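Side-chain contacts in peptidyl-tRNA hydrolase (Thermoplasma acidophilum, PDB 1RLK), which probably hydrolyses peptidyl-tRNAs that drop off the ribosome during protein synthesis, releasing the tRNA and an N-acyl-amino acid: residues A8-K11 with D12-M15; A32-S35 with M36-R40; N44-D48 with E49-K53. All blocks are in the same frame, centred on the assembly; numbering follows the deposited sequence.

Contact 1. Residues A8-K11 with D12-M15; sequences AVRK and DLDM
Arg10 NE donates to Asp12 OD1 at 3.0 Å, one half of a two-pronged, side-on salt bridge at the turn where strand 3-10 gives way to the loop before helix 17-38, the first beta-alpha connection of this PTH2 fold. The other prong runs from Arg10 NH2 to Asp12 OD2, also 3.0 Å, and both bonds are fairly straight. Both oxygens lie close to the guanidinium plane, yet the carboxylate is turned 46° against it: OD1 is reached through its syn lone pair, whereas OD2 is met from above the carboxylate plane. Asp12 suits the place because its short side chain, with CG held between its own backbone N and carbonyl carbon (chi1 63°), folds back two residues to the arginine. Arg10 NH1 keeps another partner, the carbonyl of Ile94, so the guanidinium is fixed from two directions.

Leu13 covers one face of that group: its CD2 methyl sits over the rim, 3.4 Å from Arg10 NH2, an apolar lid on a flat cation whose polar edge is occupied. Lys11 leads off elsewhere, its NZ bonding to Asn59.

Two waters fill out the turn. One donates to Lys11 O and accepts a weak bond from Asp14 N; the other donates to Arg10 O and accepts only a weak bond from Leu13 N. Beyond them the chain comes back over the strand end, and Met15, whose flexible thioether also reaches Ile20 and Gln23 of the coming helix, lays its CE methyl 3.9 Å from Val9 CG1.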
ATOM      1  N   ALA A   8       1.988  -3.000  -1.886  1.00 18.38           N
ATOM      2  CA  ALA A   8       3.111  -3.479  -2.667  1.00 18.37           C
ATOM      3  C   ALA A   8       4.383  -3.285  -1.862  1.00 19.38           C
ATOM      4  O   ALA A   8       4.679  -2.168  -1.440  1.00 19.06           O
ATOM      5  CB  ALA A   8       3.189  -2.731  -3.997  1.00 18.84           C
ATOM      6  N   VAL A   9       5.130  -4.376  -1.688  1.00 19.98           N
ATOM      7  CA  VAL A   9       6.253  -4.484  -0.777  1.00 21.00           C
ATOM      8  C   VAL A   9       7.535  -4.656  -1.575  1.00 22.16           C
ATOM      9  O   VAL A   9       7.584  -5.473  -2.482  1.00 22.11           O
ATOM     10  CB  VAL A   9       6.059  -5.699   0.133  1.00 21.09           C
ATOM     11  CG1 VAL A   9       7.230  -5.864   1.105  1.00 21.93           C
ATOM     12  CG2 VAL A   9       4.741  -5.582   0.866  1.00 21.57           C
ATOM     13  N   ARG A  10       8.569  -3.882  -1.244  1.00 23.47           N
ATOM     14  CA  ARG A  10       9.911  -4.051  -1.831  1.00 24.81           C
ATOM     15  C   ARG A  10      10.565  -5.349  -1.389  1.00 26.40           C
ATOM     16  O   ARG A  10      10.588  -5.651  -0.191  1.00 26.58           O
ATOM     17  CB  ARG A  10      10.840  -2.883  -1.450  1.00 24.61           C
ATOM     18  CG  ARG A  10      10.558  -1.607  -2.194  1.00 23.96           C
ATOM     19  CD  ARG A  10      11.476  -0.435  -1.792  1.00 23.36           C
ATOM     20  NE  ARG A  10      12.890  -0.719  -2.058  1.00 24.81           N
ATOM     21  CZ  ARG A  10      13.888   0.133  -1.813  1.00 26.29           C
ATOM     22  NH1 ARG A  10      13.659   1.317  -1.271  1.00 25.89           N
ATOM     23  NH2 ARG A  10      15.132  -0.196  -2.108  1.00 28.10           N
ATOM     24  N   LYS A  11      11.118  -6.097  -2.351  1.00 27.74           N
ATOM     25  CA  LYS A  11      11.775  -7.377  -2.074  1.00 29.18           C
ATOM     26  C   LYS A  11      13.298  -7.240  -1.969  1.00 29.66           C
ATOM     27  O   LYS A  11      13.961  -8.136  -1.474  1.00 29.71           O
ATOM     28  CB  LYS A  11      11.398  -8.439  -3.127  1.00 29.84           C
ATOM     29  CG  LYS A  11      11.820  -8.120  -4.573  1.00 32.47           C
ATOM     30  CD  LYS A  11      11.870  -9.365  -5.498  1.00 35.61           C
ATOM     31  CE  LYS A  11      10.488  -9.803  -5.955  1.00 37.23           C
ATOM     32  NZ  LYS A  11      10.319  -9.778  -7.447  1.00 40.04           N
ATOM     33  N   ASP A  12      13.842  -6.114  -2.431  1.00 30.53           N
ATOM     34  CA  ASP A  12      15.294  -5.870  -2.406  1.00 31.30           C
ATOM     35  C   ASP A  12      15.862  -5.351  -1.074  1.00 31.73           C
ATOM     36  O   ASP A  12      17.054  -5.049  -0.986  1.00 32.19           O
ATOM     37  CB  ASP A  12      15.691  -4.901  -3.539  1.00 31.46           C
ATOM     38  CG  ASP A  12      15.063  -3.522  -3.395  1.00 31.55           C
ATOM     39  OD1 ASP A  12      14.070  -3.385  -2.658  1.00 32.66           O
ATOM     40  OD2 ASP A  12      15.476  -2.505  -3.995  1.00 32.41           O
ATOM     41  N   LEU A  13      15.039  -5.259  -0.037  1.00 32.07           N
ATOM     42  CA  LEU A  13      15.493  -4.715   1.246  1.00 32.45           C
ATOM     43  C   LEU A  13      15.883  -5.753   2.302  1.00 32.90           C
ATOM     44  O   LEU A  13      16.317  -5.386   3.388  1.00 33.76           O
ATOM     45  CB  LEU A  13      14.414  -3.795   1.824  1.00 32.15           C
ATOM     46  CG  LEU A  13      14.195  -2.486   1.077  1.00 31.54           C
ATOM     47  CD1 LEU A  13      13.090  -1.713   1.784  1.00 31.44           C
ATOM     48  CD2 LEU A  13      15.471  -1.657   0.985  1.00 31.38           C
ATOM     49  N   ASP A  14      15.702  -7.035   2.019  1.00 33.63           N
ATOM     50  CA  ASP A  14      16.155  -8.089   2.942  1.00 34.18           C
ATOM     51  C   ASP A  14      15.329  -8.040   4.245  1.00 33.29           C
ATOM     52  O   ASP A  14      15.827  -8.311   5.341  1.00 33.71           O
ATOM     53  CB  ASP A  14      17.678  -7.944   3.170  1.00 34.75           C
ATOM     54  CG  ASP A  14      18.246  -8.963   4.124  1.00 36.78           C
ATOM     55  OD1 ASP A  14      18.210 -10.179   3.814  1.00 39.59           O
ATOM     56  OD2 ASP A  14      18.765  -8.622   5.212  1.00 39.35           O
ATOM     57  N   MET A  15      14.047  -7.700   4.111  1.00 32.29           N
ATOM     58  CA  MET A  15      13.157  -7.622   5.270  1.00 31.37           C
ATOM     59  C   MET A  15      12.667  -9.010   5.707  1.00 30.65           C
ATOM     60  O   MET A  15      12.247  -9.818   4.878  1.00 30.67           O
ATOM     61  CB  MET A  15      11.970  -6.708   4.972  1.00 30.98           C
ATOM     62  CG  MET A  15      12.377  -5.250   4.804  1.00 30.17           C
ATOM     63  SD  MET A  15      11.006  -4.121   4.633  1.00 27.28           S
ATOM     64  CE  MET A  15      10.398  -4.519   2.981  1.00 28.15           C
TER
HETATM   65  O   HOH W   1      12.312  -6.896   1.082  1.00 41.94           O
HETATM   66  O   HOH W   2      16.209  -8.601  -0.222  1.00 48.03           O

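Contact 2. Residues A32-S35 with M36-R40; sequences AIRS and MKINR
Ile33 and Met36 touch one turn apart near the C-terminal end of helix 17-38, where CE of Met36 comes to 4.2 Å from Ile33 CG1. The thioether reaches back because CG stands anti to its backbone N (chi1 -166°) and the chain then folds at its last torsion. Two further pairs follow the i to i+4 spacing of an alpha-helix, each lying side by side and pointing the same way. Lys37 runs along Ile33, its CE and NZ both lying beside the CG2 methyl of Ile33, 4.1 and 4.0 Å away. Ile38 places CD1 3.9 Å from CG of Arg34, using only the aliphatic part of the arginine; the guanidinium is held by a salt bridge to Glu79.

Behind these side chains stand the helical backbone bonds. Met36 N donates to Ala32 O at 2.9 Å, Lys37 N to Ile33 O, and Ile38 N to Arg34 O at 3.0 Å, the last almost in line with its carbonyl. They set the register that brings the pairs together.

Farther out, the helix ends and the chain turns at Asn39, which precedes helix 40-48 without capping it through its side chain. Arg40 NE folds back to Met36 O in a weak bond, and its guanidinium carries Met36 CG over one face. On the buried side, small Ser35 fits against Val77 and turns OG to the Cys31 carbonyl; a water donates to that OG at 2.7 Å and accepts from Asn39 ND2 at 3.1 Å.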
ATOM      1  N   ALA A  32      -6.357   3.337   5.391  1.00 19.55           N
ATOM      2  CA  ALA A  32      -7.703   3.085   5.900  1.00 20.19           C
ATOM      3  C   ALA A  32      -8.263   4.325   6.593  1.00 20.49           C
ATOM      4  O   ALA A  32      -9.394   4.699   6.363  1.00 20.61           O
ATOM      5  CB  ALA A  32      -7.705   1.876   6.861  1.00 19.39           C
ATOM      6  N   ILE A  33      -7.451   4.948   7.436  1.00 21.93           N
ATOM      7  CA  ILE A  33      -7.850   6.146   8.163  1.00 23.04           C
ATOM      8  C   ILE A  33      -8.086   7.325   7.219  1.00 23.09           C
ATOM      9  O   ILE A  33      -9.091   8.005   7.342  1.00 23.66           O
ATOM     10  CB  ILE A  33      -6.819   6.478   9.277  1.00 23.26           C
ATOM     11  CG1 ILE A  33      -6.962   5.444  10.400  1.00 24.75           C
ATOM     12  CG2 ILE A  33      -7.032   7.902   9.809  1.00 24.34           C
ATOM     13  CD1 ILE A  33      -6.019   5.611  11.564  1.00 26.48           C
ATOM     14  N   ARG A  34      -7.179   7.563   6.277  1.00 23.69           N
ATOM     15  CA  ARG A  34      -7.398   8.601   5.270  1.00 24.23           C
ATOM     16  C   ARG A  34      -8.689   8.333   4.474  1.00 24.79           C
ATOM     17  O   ARG A  34      -9.491   9.242   4.236  1.00 23.94           O
ATOM     18  CB  ARG A  34      -6.189   8.698   4.341  1.00 24.49           C
ATOM     19  CG  ARG A  34      -6.379   9.674   3.182  1.00 25.51           C
ATOM     20  CD  ARG A  34      -5.116  10.080   2.473  1.00 26.65           C
ATOM     21  NE  ARG A  34      -4.019  10.391   3.395  1.00 27.92           N
ATOM     22  CZ  ARG A  34      -2.790   9.871   3.339  1.00 29.15           C
ATOM     23  NH1 ARG A  34      -2.454   8.979   2.396  1.00 28.77           N
ATOM     24  NH2 ARG A  34      -1.888  10.235   4.250  1.00 28.88           N
ATOM     25  N   SER A  35      -8.910   7.075   4.094  1.00 25.41           N
ATOM     26  CA  SER A  35     -10.073   6.720   3.278  1.00 25.86           C
ATOM     27  C   SER A  35     -11.363   6.885   4.068  1.00 26.87           C
ATOM     28  O   SER A  35     -12.403   7.234   3.515  1.00 26.68           O
ATOM     29  CB  SER A  35      -9.953   5.302   2.735  1.00 25.48           C
ATOM     30  OG  SER A  35      -8.910   5.217   1.779  1.00 25.13           O
ATOM     31  N   MET A  36     -11.287   6.657   5.372  1.00 28.04           N
ATOM     32  CA  MET A  36     -12.425   6.882   6.260  1.00 29.25           C
ATOM     33  C   MET A  36     -12.828   8.360   6.275  1.00 29.74           C
ATOM     34  O   MET A  36     -14.009   8.688   6.379  1.00 29.71           O
ATOM     35  CB  MET A  36     -12.073   6.416   7.676  1.00 29.29           C
ATOM     36  CG  MET A  36     -13.256   6.276   8.606  1.00 31.47           C
ATOM     37  SD  MET A  36     -12.859   5.590  10.253  1.00 35.24           S
ATOM     38  CE  MET A  36     -11.113   5.778  10.334  1.00 35.00           C
ATOM     39  N   LYS A  37     -11.835   9.232   6.166  1.00 30.53           N
ATOM     40  CA  LYS A  37     -12.054  10.677   6.139  1.00 31.68           C
ATOM     41  C   LYS A  37     -12.616  11.178   4.791  1.00 31.64           C
ATOM     42  O   LYS A  37     -13.656  11.843   4.760  1.00 31.80           O
ATOM     43  CB  LYS A  37     -10.749  11.416   6.484  1.00 31.88           C
ATOM     44  CG  LYS A  37     -10.280  11.203   7.927  1.00 33.91           C
ATOM     45  CD  LYS A  37      -9.076  12.103   8.298  1.00 36.41           C
ATOM     46  CE  LYS A  37      -8.429  11.719   9.638  1.00 37.07           C
ATOM     47  NZ  LYS A  37      -6.927  11.864   9.615  1.00 38.00           N
ATOM     48  N   ILE A  38     -11.942  10.850   3.693  1.00 31.47           N
ATOM     49  CA  ILE A  38     -12.233  11.456   2.395  1.00 31.90           C
ATOM     50  C   ILE A  38     -13.033  10.574   1.439  1.00 31.75           C
ATOM     51  O   ILE A  38     -13.528  11.061   0.425  1.00 31.83           O
ATOM     52  CB  ILE A  38     -10.932  11.935   1.706  1.00 31.96           C
ATOM     53  CG1 ILE A  38     -10.125  10.762   1.142  1.00 32.62           C
ATOM     54  CG2 ILE A  38     -10.093  12.766   2.678  1.00 33.06           C
ATOM     55  CD1 ILE A  38      -8.784  11.183   0.500  1.00 32.82           C
ATOM     56  N   ASN A  39     -13.162   9.290   1.770  1.00 31.54           N
ATOM     57  CA  ASN A  39     -13.798   8.300   0.901  1.00 31.33           C
ATOM     58  C   ASN A  39     -14.640   7.329   1.732  1.00 31.49           C
ATOM     59  O   ASN A  39     -14.509   6.105   1.621  1.00 31.51           O
ATOM     60  CB  ASN A  39     -12.715   7.550   0.109  1.00 31.20           C
ATOM     61  CG  ASN A  39     -13.213   7.023  -1.228  1.00 32.09           C
ATOM     62  OD1 ASN A  39     -14.272   7.420  -1.704  1.00 31.51           O
ATOM     63  ND2 ASN A  39     -12.436   6.134  -1.848  1.00 31.68           N
ATOM     64  N   ARG A  40     -15.508   7.890   2.567  1.00 31.77           N
ATOM     65  CA  ARG A  40     -16.155   7.149   3.647  1.00 32.03           C
ATOM     66  C   ARG A  40     -16.964   5.947   3.167  1.00 31.67           C
ATOM     67  O   ARG A  40     -16.808   4.850   3.701  1.00 30.42           O
ATOM     68  CB  ARG A  40     -17.032   8.085   4.480  1.00 32.76           C
ATOM     69  CG  ARG A  40     -17.840   7.408   5.612  1.00 35.61           C
ATOM     70  CD  ARG A  40     -17.017   6.944   6.813  1.00 38.69           C
ATOM     71  NE  ARG A  40     -16.551   8.077   7.622  1.00 41.57           N
ATOM     72  CZ  ARG A  40     -16.734   8.221   8.936  1.00 44.46           C
ATOM     73  NH1 ARG A  40     -17.390   7.315   9.664  1.00 45.76           N
ATOM     74  NH2 ARG A  40     -16.245   9.301   9.533  1.00 46.38           N
TER
HETATM   75  O   HOH W   3      -9.968   4.747  -0.668  1.00 21.09           O

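Contact 3. Residues N44-D48 with E49-K53; sequences NEWYD and EGQRK
This is a helix C-terminus of the Schellman type, formed where Trp46 and Tyr47 of the last turn of helix 40-48 meet Gly50 and Gln51, just before strand 53-58 enters the sheet of the PTH2 fold. Two bonds define it: Gln51 N reaches back to Trp46 O at 2.9 Å, and Gly50 N to Tyr47 O at 3.2 Å, the latter arriving from above the carbonyl plane. Gly50 leaves the helix with a positive phi of 100°, a turn that suits a residue with no CB to press on the carbonyl before it. Trp46 O is gripped further by a water that also accepts from Arg52 N, and weakly by Glu49 N, which bonds chiefly to Glu45 O.

The turned chain is then fastened to the indole. Trp46 NE1 donates to Arg52 O at 2.9 Å, nearly straight (163°) and close to the ring plane, so the one polar atom of a buried ring is satisfied at its edge. Over a face of the same ring lies Gln51, whose CB makes a CH-pi contact 3.5 Å from the centroid of the six-membered ring. Met5 of strand 3-10 and Ala32 of helix 17-38 also touch the indole. The ring thus holds the turn at its edge and over one face, and also packs on strand and helix.

Outside, Glu45 and Glu49 run side by side with OE2 of each 3.4 Å apart and carboxylates almost perpendicular; such closeness may favour a proton on one of them, although Lys3 gives Glu45 a weak, long ion pair. Lys53, bent at its last torsion (chi4 65°), brings NZ to Gln51 twice, 2.7 Å from O and 2.7 Å from OE1.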
ATOM      1  N   ASN A  44     -16.226   2.165   4.225  1.00 27.77           N
ATOM      2  CA  ASN A  44     -17.238   1.395   4.941  1.00 28.29           C
ATOM      3  C   ASN A  44     -17.579   0.071   4.265  1.00 28.12           C
ATOM      4  O   ASN A  44     -17.714  -0.948   4.935  1.00 28.31           O
ATOM      5  CB  ASN A  44     -18.518   2.219   5.089  1.00 28.78           C
ATOM      6  CG  ASN A  44     -18.468   3.180   6.261  1.00 30.57           C
ATOM      7  OD1 ASN A  44     -17.722   2.980   7.216  1.00 32.23           O
ATOM      8  ND2 ASN A  44     -19.292   4.221   6.199  1.00 33.74           N
ATOM      9  N   GLU A  45     -17.716   0.084   2.943  1.00 27.83           N
ATOM     10  CA  GLU A  45     -18.048  -1.126   2.210  1.00 27.84           C
ATOM     11  C   GLU A  45     -16.913  -2.133   2.307  1.00 27.54           C
ATOM     12  O   GLU A  45     -17.138  -3.286   2.650  1.00 27.67           O
ATOM     13  CB  GLU A  45     -18.336  -0.807   0.746  1.00 28.36           C
ATOM     14  CG  GLU A  45     -18.705  -2.032  -0.084  1.00 29.17           C
ATOM     15  CD  GLU A  45     -18.967  -1.702  -1.536  1.00 30.44           C
ATOM     16  OE1 GLU A  45     -19.421  -0.577  -1.838  1.00 33.98           O
ATOM     17  OE2 GLU A  45     -18.714  -2.575  -2.380  1.00 32.18           O
ATOM     18  N   TRP A  46     -15.704  -1.679   1.984  1.00 26.87           N
ATOM     19  CA  TRP A  46     -14.470  -2.441   2.206  1.00 26.70           C
ATOM     20  C   TRP A  46     -14.430  -3.075   3.587  1.00 26.79           C
ATOM     21  O   TRP A  46     -14.206  -4.271   3.709  1.00 26.75           O
ATOM     22  CB  TRP A  46     -13.263  -1.514   2.080  1.00 26.34           C
ATOM     23  CG  TRP A  46     -11.922  -2.161   2.283  1.00 23.94           C
ATOM     24  CD1 TRP A  46     -11.354  -3.119   1.509  1.00 20.83           C
ATOM     25  CD2 TRP A  46     -10.955  -1.841   3.299  1.00 21.43           C
ATOM     26  NE1 TRP A  46     -10.103  -3.434   1.984  1.00 20.95           N
ATOM     27  CE2 TRP A  46      -9.831  -2.664   3.081  1.00 21.12           C
ATOM     28  CE3 TRP A  46     -10.929  -0.946   4.372  1.00 21.63           C
ATOM     29  CZ2 TRP A  46      -8.687  -2.618   3.896  1.00 22.11           C
ATOM     30  CZ3 TRP A  46      -9.787  -0.901   5.198  1.00 21.89           C
ATOM     31  CH2 TRP A  46      -8.691  -1.729   4.954  1.00 21.65           C
ATOM     32  N   TYR A  47     -14.646  -2.257   4.609  1.00 27.40           N
ATOM     33  CA  TYR A  47     -14.480  -2.685   5.993  1.00 28.44           C
ATOM     34  C   TYR A  47     -15.542  -3.718   6.393  1.00 29.16           C
ATOM     35  O   TYR A  47     -15.244  -4.674   7.101  1.00 28.94           O
ATOM     36  CB  TYR A  47     -14.500  -1.481   6.938  1.00 28.41           C
ATOM     37  CG  TYR A  47     -14.133  -1.832   8.363  1.00 30.47           C
ATOM     38  CD1 TYR A  47     -12.800  -1.993   8.735  1.00 30.96           C
ATOM     39  CD2 TYR A  47     -15.123  -2.052   9.327  1.00 31.53           C
ATOM     40  CE1 TYR A  47     -12.454  -2.339  10.027  1.00 31.73           C
ATOM     41  CE2 TYR A  47     -14.788  -2.394  10.630  1.00 32.42           C
ATOM     42  CZ  TYR A  47     -13.450  -2.536  10.976  1.00 33.29           C
ATOM     43  OH  TYR A  47     -13.103  -2.887  12.266  1.00 34.06           O
ATOM     44  N   ASP A  48     -16.760  -3.540   5.892  1.00 29.99           N
ATOM     45  CA  ASP A  48     -17.879  -4.417   6.224  1.00 30.95           C
ATOM     46  C   ASP A  48     -17.810  -5.738   5.451  1.00 30.88           C
ATOM     47  O   ASP A  48     -18.412  -6.730   5.859  1.00 32.13           O
ATOM     48  CB  ASP A  48     -19.221  -3.681   6.000  1.00 31.30           C
ATOM     49  CG  ASP A  48     -19.444  -2.532   7.013  1.00 33.33           C
ATOM     50  OD1 ASP A  48     -18.707  -2.460   8.027  1.00 36.25           O
ATOM     51  OD2 ASP A  48     -20.321  -1.642   6.881  1.00 34.92           O
ATOM     52  N   GLU A  49     -17.049  -5.752   4.357  1.00 30.53           N
ATOM     53  CA  GLU A  49     -16.784  -6.951   3.574  1.00 30.21           C
ATOM     54  C   GLU A  49     -15.517  -7.695   4.058  1.00 28.77           C
ATOM     55  O   GLU A  49     -15.097  -8.669   3.432  1.00 28.54           O
ATOM     56  CB  GLU A  49     -16.647  -6.590   2.078  1.00 31.31           C
ATOM     57  CG  GLU A  49     -17.979  -6.458   1.341  1.00 33.86           C
ATOM     58  CD  GLU A  49     -17.932  -5.585   0.080  1.00 37.63           C
ATOM     59  OE1 GLU A  49     -16.841  -5.129  -0.343  1.00 39.53           O
ATOM     60  OE2 GLU A  49     -19.019  -5.349  -0.496  1.00 39.92           O
ATOM     61  N   GLY A  50     -14.914  -7.227   5.155  1.00 26.83           N
ATOM     62  CA  GLY A  50     -13.789  -7.902   5.791  1.00 25.50           C
ATOM     63  C   GLY A  50     -12.414  -7.315   5.465  1.00 24.06           C
ATOM     64  O   GLY A  50     -11.383  -8.002   5.543  1.00 22.32           O
ATOM     65  N   GLN A  51     -12.415  -6.035   5.101  1.00 22.92           N
ATOM     66  CA  GLN A  51     -11.207  -5.279   4.757  1.00 22.20           C
ATOM     67  C   GLN A  51     -10.148  -6.087   4.014  1.00 22.16           C
ATOM     68  O   GLN A  51      -8.951  -6.086   4.362  1.00 20.57           O
ATOM     69  CB  GLN A  51     -10.637  -4.611   6.003  1.00 22.20           C
ATOM     70  CG  GLN A  51     -10.253  -5.517   7.168  1.00 22.07           C
ATOM     71  CD  GLN A  51      -9.643  -4.697   8.285  1.00 23.07           C
ATOM     72  OE1 GLN A  51      -8.637  -4.037   8.076  1.00 21.38           O
ATOM     73  NE2 GLN A  51     -10.287  -4.687   9.453  1.00 26.12           N
ATOM     74  N   ARG A  52     -10.598  -6.752   2.952  1.00 21.92           N
ATOM     75  CA  ARG A  52      -9.731  -7.603   2.154  1.00 22.75           C
ATOM     76  C   ARG A  52      -8.549  -6.848   1.572  1.00 21.77           C
ATOM     77  O   ARG A  52      -8.689  -5.738   1.081  1.00 21.21           O
ATOM     78  CB  ARG A  52     -10.514  -8.249   1.016  1.00 23.63           C
ATOM     79  CG  ARG A  52     -11.591  -9.201   1.514  1.00 28.68           C
ATOM     80  CD  ARG A  52     -11.166 -10.640   1.507  1.00 35.20           C
ATOM     81  NE  ARG A  52     -10.973 -11.150   0.151  1.00 39.67           N
ATOM     82  CZ  ARG A  52     -11.954 -11.459  -0.697  1.00 43.02           C
ATOM     83  NH1 ARG A  52     -13.234 -11.330  -0.344  1.00 45.09           N
ATOM     84  NH2 ARG A  52     -11.651 -11.906  -1.911  1.00 43.06           N
ATOM     85  N   LYS A  53      -7.398  -7.503   1.602  1.00 21.27           N
ATOM     86  CA  LYS A  53      -6.123  -6.931   1.194  1.00 21.20           C
ATOM     87  C   LYS A  53      -5.389  -7.894   0.288  1.00 21.78           C
ATOM     88  O   LYS A  53      -5.412  -9.115   0.510  1.00 22.22           O
ATOM     89  CB  LYS A  53      -5.265  -6.648   2.434  1.00 20.99           C
ATOM     90  CG  LYS A  53      -5.828  -5.552   3.304  1.00 19.61           C
ATOM     91  CD  LYS A  53      -5.088  -5.437   4.619  1.00 17.94           C
ATOM     92  CE  LYS A  53      -5.783  -4.511   5.569  1.00 18.50           C
ATOM     93  NZ  LYS A  53      -7.129  -4.989   6.013  1.00 19.49           N
TER
HETATM   94  O   HOH W   4     -13.157  -6.036   1.913  1.00 24.54           O

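Overall arrangement
From the N terminus the three contacts come in series, none enclosing or crossing another; contacts 1 and 3 close only short turns, and contact 2 runs along the last turn of a helix. Contact 1 rounds the exit of strand 3-10 into the loop ahead of helix 17-38. That helix crosses to the opposite side of the molecule's centre and ends in contact 2, about 27 Å from contact 1 between centres. After helix 40-48, contact 3 turns the chain into strand 53-58, which lies parallel beside strand 3-10; together they mark successive corners of a beta-alpha-beta crossover with two helices in its connection. Contacts 2 and 3 touch directly, Ala32 CB packing 3.8 Å from Trp46 CZ3.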